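Local coordinates for protein tropomodulin (Caenorhabditis elegans, PDB 1PGV) that probably caps the pointed ends of actin filaments, blocking subunit addition and loss there, and is represented here by its leucine-rich-repeat C-terminal domain, at residues I72-L77 and L100-V105; L118-L123 and M150-E155; V124-V129 and E154-L159. One frame throughout, in Å; residues are numbered along the deposited sequence.

Contact 1 of 3, residues I72-L77 and L100-V105; sequences IEKFSL and LRVLNV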
loop_
_atom_site.group_PDB
_atom_site.type_symbol
_atom_site.label_atom_id
_atom_site.label_comp_id
_atom_site.label_asym_id
_atom_site.label_seq_id
_atom_site.Cartn_x
_atom_site.Cartn_y
_atom_site.Cartn_z
ATOM N N ILE A 72 8.614 -2.199 10.362
ATOM C CA ILE A 72 7.195 -2.366 10.073
ATOM C C ILE A 72 6.970 -3.235 8.836
ATOM O O ILE A 72 7.575 -3.014 7.787
ATOM C CB ILE A 72 6.492 -0.998 9.901
ATOM C CG1 ILE A 72 4.999 -1.214 9.646
ATOM C CG2 ILE A 72 7.153 -0.207 8.783
ATOM C CD1 ILE A 72 4.178 0.073 9.642
ATOM N N GLU A 73 6.099 -4.230 8.977
ATOM C CA GLU A 73 5.791 -5.166 7.904
ATOM C C GLU A 73 4.369 -5.048 7.386
ATOM O O GLU A 73 4.097 -5.357 6.224
ATOM C CB GLU A 73 6.029 -6.603 8.385
ATOM C CG GLU A 73 7.494 -6.954 8.556
ATOM C CD GLU A 73 7.700 -8.321 9.182
ATOM O OE1 GLU A 73 6.793 -9.173 9.080
ATOM O OE2 GLU A 73 8.781 -8.540 9.764
ATOM N N LYS A 74 3.456 -4.622 8.249
ATOM C CA LYS A 74 2.062 -4.478 7.856
ATOM C C LYS A 74 1.481 -3.179 8.390
ATOM O O LYS A 74 1.608 -2.866 9.573
ATOM C CB LYS A 74 1.234 -5.657 8.370
ATOM C CG LYS A 74 1.692 -7.011 7.859
ATOM C CD LYS A 74 0.795 -8.125 8.383
ATOM C CE LYS A 74 1.248 -9.487 7.876
ATOM N NZ LYS A 74 0.333 -10.574 8.333
ATOM N N PHE A 75 0.850 -2.417 7.503
ATOM C CA PHE A 75 0.251 -1.146 7.881
ATOM C C PHE A 75 -1.134 -1.110 7.254
ATOM O O PHE A 75 -1.273 -1.099 6.031
ATOM C CB PHE A 75 1.124 0.008 7.376
ATOM C CG PHE A 75 0.716 1.361 7.899
ATOM C CD1 PHE A 75 -0.019 1.480 9.075
ATOM C CD2 PHE A 75 1.102 2.520 7.233
ATOM C CE1 PHE A 75 -0.362 2.735 9.581
ATOM C CE2 PHE A 75 0.765 3.781 7.732
ATOM C CZ PHE A 75 0.032 3.885 8.908
ATOM N N SER A 76 -2.165 -1.124 8.095
ATOM C CA SER A 76 -3.533 -1.129 7.596
ATOM C C SER A 76 -4.335 0.052 8.129
ATOM O O SER A 76 -4.381 0.294 9.338
ATOM C CB SER A 76 -4.223 -2.439 7.981
ATOM O OG SER A 76 -5.449 -2.594 7.288
ATOM N N LEU A 77 -4.958 0.785 7.209
ATOM C CA LEU A 77 -5.772 1.948 7.551
ATOM C C LEU A 77 -7.094 1.855 6.806
ATOM O O LEU A 77 -7.618 2.864 6.327
ATOM C CB LEU A 77 -5.076 3.247 7.135
ATOM C CG LEU A 77 -3.588 3.455 7.399
ATOM C CD1 LEU A 77 -2.772 2.636 6.404
ATOM C CD2 LEU A 77 -3.255 4.939 7.251
ATOM N N LEU A 100 8.146 -2.874 4.586
ATOM C CA LEU A 100 6.693 -2.915 4.435
ATOM C C LEU A 100 6.251 -3.948 3.406
ATOM O O LEU A 100 6.581 -3.848 2.222
ATOM C CB LEU A 100 6.156 -1.524 4.056
ATOM C CG LEU A 100 4.640 -1.343 4.105
ATOM C CD1 LEU A 100 4.114 -1.664 5.505
ATOM C CD2 LEU A 100 4.297 0.106 3.734
ATOM N N ARG A 101 5.482 -4.930 3.867
ATOM C CA ARG A 101 5.004 -6.016 3.021
ATOM C C ARG A 101 3.539 -5.918 2.635
ATOM O O ARG A 101 3.144 -6.348 1.553
ATOM C CB ARG A 101 5.222 -7.351 3.742
ATOM C CG ARG A 101 6.661 -7.612 4.123
ATOM C CD ARG A 101 7.344 -8.436 3.063
ATOM N NE ARG A 101 6.649 -9.707 2.882
ATOM C CZ ARG A 101 6.992 -10.628 1.989
ATOM N NH1 ARG A 101 8.031 -10.423 1.190
ATOM N NH2 ARG A 101 6.290 -11.749 1.891
ATOM N N VAL A 102 2.729 -5.373 3.531
ATOM C CA VAL A 102 1.303 -5.256 3.281
ATOM C C VAL A 102 0.825 -3.846 3.603
ATOM O O VAL A 102 1.115 -3.313 4.669
ATOM C CB VAL A 102 0.514 -6.270 4.148
ATOM C CG1 VAL A 102 -0.984 -6.084 3.961
ATOM C CG2 VAL A 102 0.920 -7.691 3.770
ATOM N N LEU A 103 0.120 -3.239 2.654
ATOM C CA LEU A 103 -0.419 -1.898 2.843
ATOM C C LEU A 103 -1.886 -1.972 2.473
ATOM O O LEU A 103 -2.230 -2.357 1.356
ATOM C CB LEU A 103 0.298 -0.889 1.942
ATOM C CG LEU A 103 -0.219 0.549 2.069
ATOM C CD1 LEU A 103 -0.031 1.031 3.498
ATOM C CD2 LEU A 103 0.527 1.454 1.085
ATOM N N ASN A 104 -2.751 -1.618 3.417
ATOM C CA ASN A 104 -4.190 -1.664 3.187
ATOM C C ASN A 104 -4.840 -0.300 3.412
ATOM O O ASN A 104 -4.856 0.209 4.531
ATOM C CB ASN A 104 -4.823 -2.695 4.125
ATOM C CG ASN A 104 -6.311 -2.854 3.902
ATOM O OD1 ASN A 104 -6.908 -2.178 3.056
ATOM N ND2 ASN A 104 -6.925 -3.761 4.658
ATOM N N VAL A 105 -5.368 0.287 2.341
ATOM C CA VAL A 105 -6.035 1.586 2.424
ATOM C C VAL A 105 -7.413 1.518 1.770
ATOM O O VAL A 105 -7.920 2.520 1.253
ATOM C CB VAL A 105 -5.215 2.695 1.715
ATOM C CG1 VAL A 105 -3.876 2.874 2.396
ATOM C CG2 VAL A 105 -5.027 2.349 0.246
#
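The Phe75 ring meets Leu103 through CD1 of the leucine, which comes in obliquely beside the ring and lies 4.2 Å from Phe75 CD2. Leu77, just past strand 74-76, folds back over one face, its CD1 3.7 Å above the plane of the Phe75 ring and over the centre. Leu90 and Leu93 of helix 90-96 also touch the ring. With CG anti to the backbone N (chi1 -171°), the Phe75 ring leads away from strand 102-104 while its CB stays against the neighbour, 3.9 Å from Leu100 CD1.

The backbones are parallel strands of the leucine-rich-repeat sheet: the axes of 74-76 and 102-104 are 4.8 Å apart and differ in direction by 3°. Phe75 turns both its N and its O to strand 102-104, N donating to Val102 O at 3.0 Å and O accepting from Asn104 N. The Leu77 N to Asn104 O bond is the shortest of the set, 2.7 Å and nearly straight (173°). At the other end Glu73 O takes two donors, Arg101 N at 2.8 Å and Val102 N at a slightly longer distance.

On the face of Lys74 and Val102, the two side chains run side by side, with Lys74 CG 4.0 Å from Val102 CB before the lysine chain extends away. Asn104, on that face too, turns its OD1 to the backbone N of Glu106. The chemistry therefore divides by face: Phe75 and Leu103 bury hydrocarbon against helix 90-96, with Leu100 beside Phe75, whereas the other face is mixed, carrying Lys74, Val102, the Asn104 amide and the Ser76 hydroxyl, which bonds to Asn49.

Contact 2 of 3, residues L118-L123 and M150-E155; sequences LLRSTL and MMAIEE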
loop_
_atom_site.group_PDB
_atom_site.type_symbol
_atom_site.label_atom_id
_atom_site.label_comp_id
_atom_site.label_asym_id
_atom_site.label_seq_id
_atom_site.Cartn_x
_atom_site.Cartn_y
_atom_site.Cartn_z
ATOM N N LEU A 118 0.599 5.944 -5.570
ATOM C CA LEU A 118 1.020 5.018 -4.515
ATOM C C LEU A 118 1.571 3.723 -5.124
ATOM O O LEU A 118 2.623 3.229 -4.704
ATOM C CB LEU A 118 -0.148 4.698 -3.577
ATOM C CG LEU A 118 -0.735 5.872 -2.780
ATOM C CD1 LEU A 118 -1.887 5.367 -1.927
ATOM C CD2 LEU A 118 0.337 6.522 -1.918
ATOM N N LEU A 119 0.870 3.173 -6.111
ATOM C CA LEU A 119 1.334 1.947 -6.761
ATOM C C LEU A 119 2.634 2.164 -7.525
ATOM O O LEU A 119 3.511 1.306 -7.531
ATOM C CB LEU A 119 0.269 1.396 -7.716
ATOM C CG LEU A 119 -0.640 0.290 -7.184
ATOM C CD1 LEU A 119 -1.708 -0.026 -8.217
ATOM C CD2 LEU A 119 0.192 -0.962 -6.881
ATOM N N ARG A 120 2.781 3.311 -8.179
ATOM C CA ARG A 120 4.010 3.550 -8.912
ATOM C C ARG A 120 5.180 3.690 -7.931
ATOM O O ARG A 120 6.311 3.303 -8.235
ATOM C CB ARG A 120 3.871 4.807 -9.787
ATOM C CG ARG A 120 5.013 5.008 -10.775
ATOM C CD ARG A 120 4.529 5.789 -11.998
ATOM N NE ARG A 120 3.722 4.972 -12.903
ATOM C CZ ARG A 120 4.220 4.265 -13.917
ATOM N NH1 ARG A 120 5.524 4.278 -14.156
ATOM N NH2 ARG A 120 3.417 3.562 -14.702
ATOM N N SER A 121 4.909 4.215 -6.742
ATOM C CA SER A 121 5.962 4.385 -5.745
ATOM C C SER A 121 6.478 3.054 -5.198
ATOM O O SER A 121 7.571 2.996 -4.649
ATOM C CB SER A 121 5.474 5.261 -4.588
ATOM O OG SER A 121 4.412 4.650 -3.881
ATOM N N THR A 122 5.693 1.996 -5.361
ATOM C CA THR A 122 6.096 0.671 -4.869
ATOM C C THR A 122 7.329 0.152 -5.611
ATOM O O THR A 122 7.986 -0.798 -5.168
ATOM C CB THR A 122 4.964 -0.367 -5.042
ATOM O OG1 THR A 122 4.728 -0.600 -6.437
ATOM C CG2 THR A 122 3.678 0.129 -4.384
ATOM N N LEU A 123 7.658 0.787 -6.732
ATOM C CA LEU A 123 8.795 0.357 -7.533
ATOM C C LEU A 123 10.159 0.724 -6.969
ATOM O O LEU A 123 11.167 0.121 -7.340
ATOM C CB LEU A 123 8.673 0.914 -8.958
ATOM C CG LEU A 123 7.476 0.410 -9.764
ATOM C CD1 LEU A 123 7.401 1.161 -11.103
ATOM C CD2 LEU A 123 7.613 -1.090 -10.009
ATOM N N MET A 150 -1.389 -0.636 -14.580
ATOM C CA MET A 150 -1.013 -1.895 -15.206
ATOM C C MET A 150 0.458 -1.929 -15.581
ATOM O O MET A 150 1.100 -2.974 -15.477
ATOM C CB MET A 150 -1.885 -2.189 -16.430
ATOM C CG MET A 150 -1.707 -1.251 -17.604
ATOM S SD MET A 150 -2.661 -1.862 -19.021
ATOM C CE MET A 150 -1.646 -1.247 -20.383
ATOM N N MET A 151 1.008 -0.794 -16.007
ATOM C CA MET A 151 2.418 -0.765 -16.368
ATOM C C MET A 151 3.312 -0.784 -15.131
ATOM O O MET A 151 4.379 -1.408 -15.137
ATOM C CB MET A 151 2.733 0.467 -17.218
ATOM C CG MET A 151 2.005 0.466 -18.560
ATOM S SD MET A 151 2.162 -1.111 -19.441
ATOM C CE MET A 151 3.816 -0.989 -20.044
ATOM N N ALA A 152 2.880 -0.099 -14.076
ATOM C CA ALA A 152 3.641 -0.047 -12.830
ATOM C C ALA A 152 3.712 -1.439 -12.218
ATOM O O ALA A 152 4.772 -1.880 -11.767
ATOM C CB ALA A 152 2.980 0.902 -11.846
ATOM N N ILE A 153 2.572 -2.114 -12.199
ATOM C CA ILE A 153 2.487 -3.460 -11.639
ATOM C C ILE A 153 3.326 -4.444 -12.454
ATOM O O ILE A 153 4.039 -5.284 -11.900
ATOM C CB ILE A 153 1.022 -3.931 -11.602
ATOM C CG1 ILE A 153 0.239 -3.089 -10.589
ATOM C CG2 ILE A 153 0.954 -5.414 -11.246
ATOM C CD1 ILE A 153 -1.268 -3.301 -10.624
ATOM N N GLU A 154 3.246 -4.334 -13.774
ATOM C CA GLU A 154 3.992 -5.222 -14.647
ATOM C C GLU A 154 5.494 -5.109 -14.399
ATOM O O GLU A 154 6.231 -6.078 -14.572
ATOM C CB GLU A 154 3.649 -4.902 -16.105
ATOM C CG GLU A 154 4.152 -5.894 -17.117
ATOM C CD GLU A 154 3.565 -5.643 -18.493
ATOM O OE1 GLU A 154 2.448 -6.131 -18.771
ATOM O OE2 GLU A 154 4.226 -4.943 -19.285
ATOM N N GLU A 155 5.951 -3.932 -13.978
ATOM C CA GLU A 155 7.370 -3.723 -13.714
ATOM C C GLU A 155 7.756 -4.145 -12.294
ATOM O O GLU A 155 8.936 -4.331 -11.991
ATOM C CB GLU A 155 7.729 -2.248 -13.915
ATOM C CG GLU A 155 9.208 -1.991 -14.032
ATOM C CD GLU A 155 9.533 -0.519 -14.184
ATOM O OE1 GLU A 155 8.754 0.194 -14.856
ATOM O OE2 GLU A 155 10.570 -0.088 -13.639
#
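Helix 118-121 and helix 150-155 run in the same general direction, and Arg120 and Ala152 have the closest CA atoms, 5.3 Å apart. Such neighbouring helices, lying alongside each other outside a parallel sheet, are a feature of the leucine-rich-repeat fold. The small Ala152 side chain is consistent with this close approach. Its CB sits over one face of the Arg120 guanidinium, 3.8 Å above the plane and displaced from its centre, while Met151 CB comes to the edge of that group, 4.0 Å from Arg120 NH2. A bend at chi3 (-75°) turns the arginine end toward the second helix, where its NE forms a salt bridge with Asp148, one turn earlier on helix 143-155.

Leu123 lies further along the chain. Its CD2 approaches Ala152 O at 3.4 Å, and its side chain crosses that of Glu155 at about a right angle, CD2 touching Glu155 CB and CD1 facing the carboxylate carbon. An alanine here would remove both methyl branches and would probably open a gap beside the Ala152 carbonyl, with the Glu155 chain freer to turn. On the inner side, Leu119 and Ile153 cross obliquely and meet through their end methyls, Leu119 CD1 and Ile153 CD1 being 4.1 Å apart; Phe131 of strand 130-132 and Val175 of helix 169-190 flank this pair.

No hydrogen bond joins the two segments. The Leu119 carbonyl is satisfied within its own segment, accepting from Thr122 N and, in the carbonyl plane, from Thr122 OG1 at 2.5 Å.

Contact 3 of 3, residues V124-V129 and E154-L159; sequences VTQSIV and EENESL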
loop_
_atom_site.group_PDB
_atom_site.type_symbol
_atom_site.label_atom_id
_atom_site.label_comp_id
_atom_site.label_asym_id
_atom_site.label_seq_id
_atom_site.Cartn_x
_atom_site.Cartn_y
_atom_site.Cartn_z
ATOM N N VAL A 124 10.201 1.696 -6.068
ATOM C CA VAL A 124 11.472 2.123 -5.505
ATOM C C VAL A 124 12.187 1.022 -4.716
ATOM O O VAL A 124 13.349 0.712 -4.991
ATOM C CB VAL A 124 11.280 3.358 -4.609
ATOM C CG1 VAL A 124 12.615 3.797 -4.025
ATOM C CG2 VAL A 124 10.657 4.490 -5.428
ATOM N N THR A 125 11.497 0.431 -3.746
ATOM C CA THR A 125 12.111 -0.631 -2.941
ATOM C C THR A 125 11.485 -1.995 -3.202
ATOM O O THR A 125 12.091 -3.039 -2.908
ATOM C CB THR A 125 11.976 -0.348 -1.435
ATOM O OG1 THR A 125 10.599 -0.438 -1.055
ATOM C CG2 THR A 125 12.508 1.026 -1.099
ATOM N N GLN A 126 10.271 -1.988 -3.745
ATOM C CA GLN A 126 9.540 -3.214 -4.028
ATOM C C GLN A 126 9.465 -4.177 -2.834
ATOM O O GLN A 126 9.566 -5.400 -2.986
ATOM C CB GLN A 126 10.136 -3.908 -5.260
ATOM C CG GLN A 126 9.881 -3.107 -6.546
ATOM C CD GLN A 126 10.365 -3.801 -7.800
ATOM O OE1 GLN A 126 10.154 -4.999 -7.985
ATOM N NE2 GLN A 126 11.004 -3.038 -8.688
ATOM N N SER A 127 9.273 -3.614 -1.649
ATOM C CA SER A 127 9.152 -4.419 -0.436
ATOM C C SER A 127 7.724 -4.947 -0.315
ATOM O O SER A 127 7.494 -6.055 0.168
ATOM C CB SER A 127 9.491 -3.575 0.794
ATOM O OG SER A 127 8.544 -2.531 0.979
ATOM N N ILE A 128 6.756 -4.158 -0.778
ATOM C CA ILE A 128 5.352 -4.544 -0.689
ATOM C C ILE A 128 4.930 -5.713 -1.577
ATOM O O ILE A 128 5.250 -5.745 -2.769
ATOM C CB ILE A 128 4.431 -3.328 -1.004
ATOM C CG1 ILE A 128 4.658 -2.229 0.037
ATOM C CG2 ILE A 128 2.977 -3.766 -1.033
ATOM C CD1 ILE A 128 3.879 -0.932 -0.228
ATOM N N VAL A 129 4.203 -6.669 -0.992
ATOM C CA VAL A 129 3.705 -7.825 -1.738
ATOM C C VAL A 129 2.184 -7.820 -1.815
ATOM O O VAL A 129 1.592 -8.498 -2.656
ATOM C CB VAL A 129 4.173 -9.166 -1.114
ATOM C CG1 VAL A 129 5.687 -9.194 -1.048
ATOM C CG2 VAL A 129 3.555 -9.353 0.261
ATOM N N GLU A 154 3.246 -4.334 -13.774
ATOM C CA GLU A 154 3.992 -5.222 -14.647
ATOM C C GLU A 154 5.494 -5.109 -14.399
ATOM O O GLU A 154 6.231 -6.078 -14.572
ATOM C CB GLU A 154 3.649 -4.902 -16.105
ATOM C CG GLU A 154 4.152 -5.894 -17.117
ATOM C CD GLU A 154 3.565 -5.643 -18.493
ATOM O OE1 GLU A 154 2.448 -6.131 -18.771
ATOM O OE2 GLU A 154 4.226 -4.943 -19.285
ATOM N N GLU A 155 5.951 -3.932 -13.978
ATOM C CA GLU A 155 7.370 -3.723 -13.714
ATOM C C GLU A 155 7.756 -4.145 -12.294
ATOM O O GLU A 155 8.936 -4.331 -11.991
ATOM C CB GLU A 155 7.729 -2.248 -13.915
ATOM C CG GLU A 155 9.208 -1.991 -14.032
ATOM C CD GLU A 155 9.533 -0.519 -14.184
ATOM O OE1 GLU A 155 8.754 0.194 -14.856
ATOM O OE2 GLU A 155 10.570 -0.088 -13.639
ATOM N N ASN A 156 6.763 -4.290 -11.428
ATOM C CA ASN A 156 7.016 -4.666 -10.036
ATOM C C ASN A 156 7.188 -6.185 -9.945
ATOM O O ASN A 156 6.323 -6.930 -10.386
ATOM C CB ASN A 156 5.841 -4.222 -9.160
ATOM C CG ASN A 156 6.133 -4.360 -7.672
ATOM O OD1 ASN A 156 6.451 -5.453 -7.190
ATOM N ND2 ASN A 156 6.029 -3.247 -6.935
ATOM N N GLU A 157 8.299 -6.632 -9.363
ATOM C CA GLU A 157 8.572 -8.067 -9.242
ATOM C C GLU A 157 8.143 -8.700 -7.914
ATOM O O GLU A 157 8.152 -9.929 -7.783
ATOM C CB GLU A 157 10.065 -8.331 -9.461
ATOM C CG GLU A 157 10.561 -8.014 -10.862
ATOM C CD GLU A 157 12.057 -8.252 -11.026
ATOM O OE1 GLU A 157 12.573 -8.018 -12.137
ATOM O OE2 GLU A 157 12.718 -8.669 -10.049
ATOM N N SER A 158 7.752 -7.876 -6.942
ATOM C CA SER A 158 7.354 -8.387 -5.624
ATOM C C SER A 158 5.854 -8.533 -5.370
ATOM O O SER A 158 5.434 -9.419 -4.627
ATOM C CB SER A 158 7.956 -7.512 -4.523
ATOM O OG SER A 158 9.372 -7.524 -4.568
ATOM N N LEU A 159 5.037 -7.665 -5.970
ATOM C CA LEU A 159 3.594 -7.730 -5.770
ATOM C C LEU A 159 2.948 -9.072 -6.097
ATOM O O LEU A 159 3.101 -9.599 -7.202
ATOM C CB LEU A 159 2.889 -6.642 -6.597
ATOM C CG LEU A 159 3.149 -5.208 -6.139
ATOM C CD1 LEU A 159 2.529 -4.236 -7.145
ATOM C CD2 LEU A 159 2.543 -4.988 -4.757
HETATM O O HOH W 1 11.499 -3.869 -11.600
HETATM O O HOH W 2 11.310 -7.384 -6.534
HETATM O O HOH W 3 6.317 -3.669 -4.100
#
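Gln126 and Asn156 run antiparallel alongside one another, their amide planes turned 44° apart, and the nearest approach between their side chains is oxygen to oxygen, Gln126 OE1 to Asn156 OD1 at 3.8 Å. Neither amide bonds directly to the other; each is directed to a stretch of backbone. Gln126 reaches over with an extended chain, and its OE1 accepts from Glu157 N at 2.8 Å. That bond is straight at the hydrogen (167°), yet the donor stands above the carbonyl plane of the glutamine amide. The Glu157 side chain slants across this amide, with its CB against the same OE1.

Asn156 closes its own turn. With CG anti to the backbone N (chi1 -170°), its OD1 receives Ser158 N at 2.8 Å, forming an Asx turn, and Leu159 N as well. The Ser158 N bond lies in the carbonyl plane, the Leu159 N bond well out of it. Held in this turn, Ser158 points its hydroxyl at the first segment, and OG donates to Gln126 O at 2.7 Å in the carbonyl plane.

Three waters complete the join: one bridges Gln126 NE2 and Glu155 O, another donates to both Gln126 OE1 and Ser158 OG, and the third links Asn156 ND2 to Ile128 O. Ile128 and Leu159 run alongside with the same heading, Ile128 CG2 lying 3.9 Å from Leu159 CD2. Val129 CG1 rests 3.6 Å from Ser158 O.

These loops lead into strands 130-132 and 161-163. Val129 forms backbone bonds with Arg101 on one neighbour and with Leu160 and Arg161 on the other, Ile128 packs on Ile94 of helix 90-96, and Asn182 of helix 169-190 bonds to Asn156 O and Leu159 O.

Along the chain contact 1 closes before contacts 2 and 3 open, and these two end on the same stretch, sharing Glu154 and Glu155 of helix 143-155. Their centres are about 7 Å apart, whereas the centre of contact 1 lies about 16 Å from that of contact 2 and 14 Å from that of contact 3. Contact 1 pairs two strands of the five-stranded parallel sheet, contact 2 sets helices 112-121 and 143-155 against each other, and contact 3 joins the loops leading from these helices back to the sheet. Contact 3 reaches contact 1 through a probable hydrogen bond, Ser127 OG to Leu100 O. Contacts 1 and 2 do not touch; contact 3 touches both, within one leucine-rich-repeat domain.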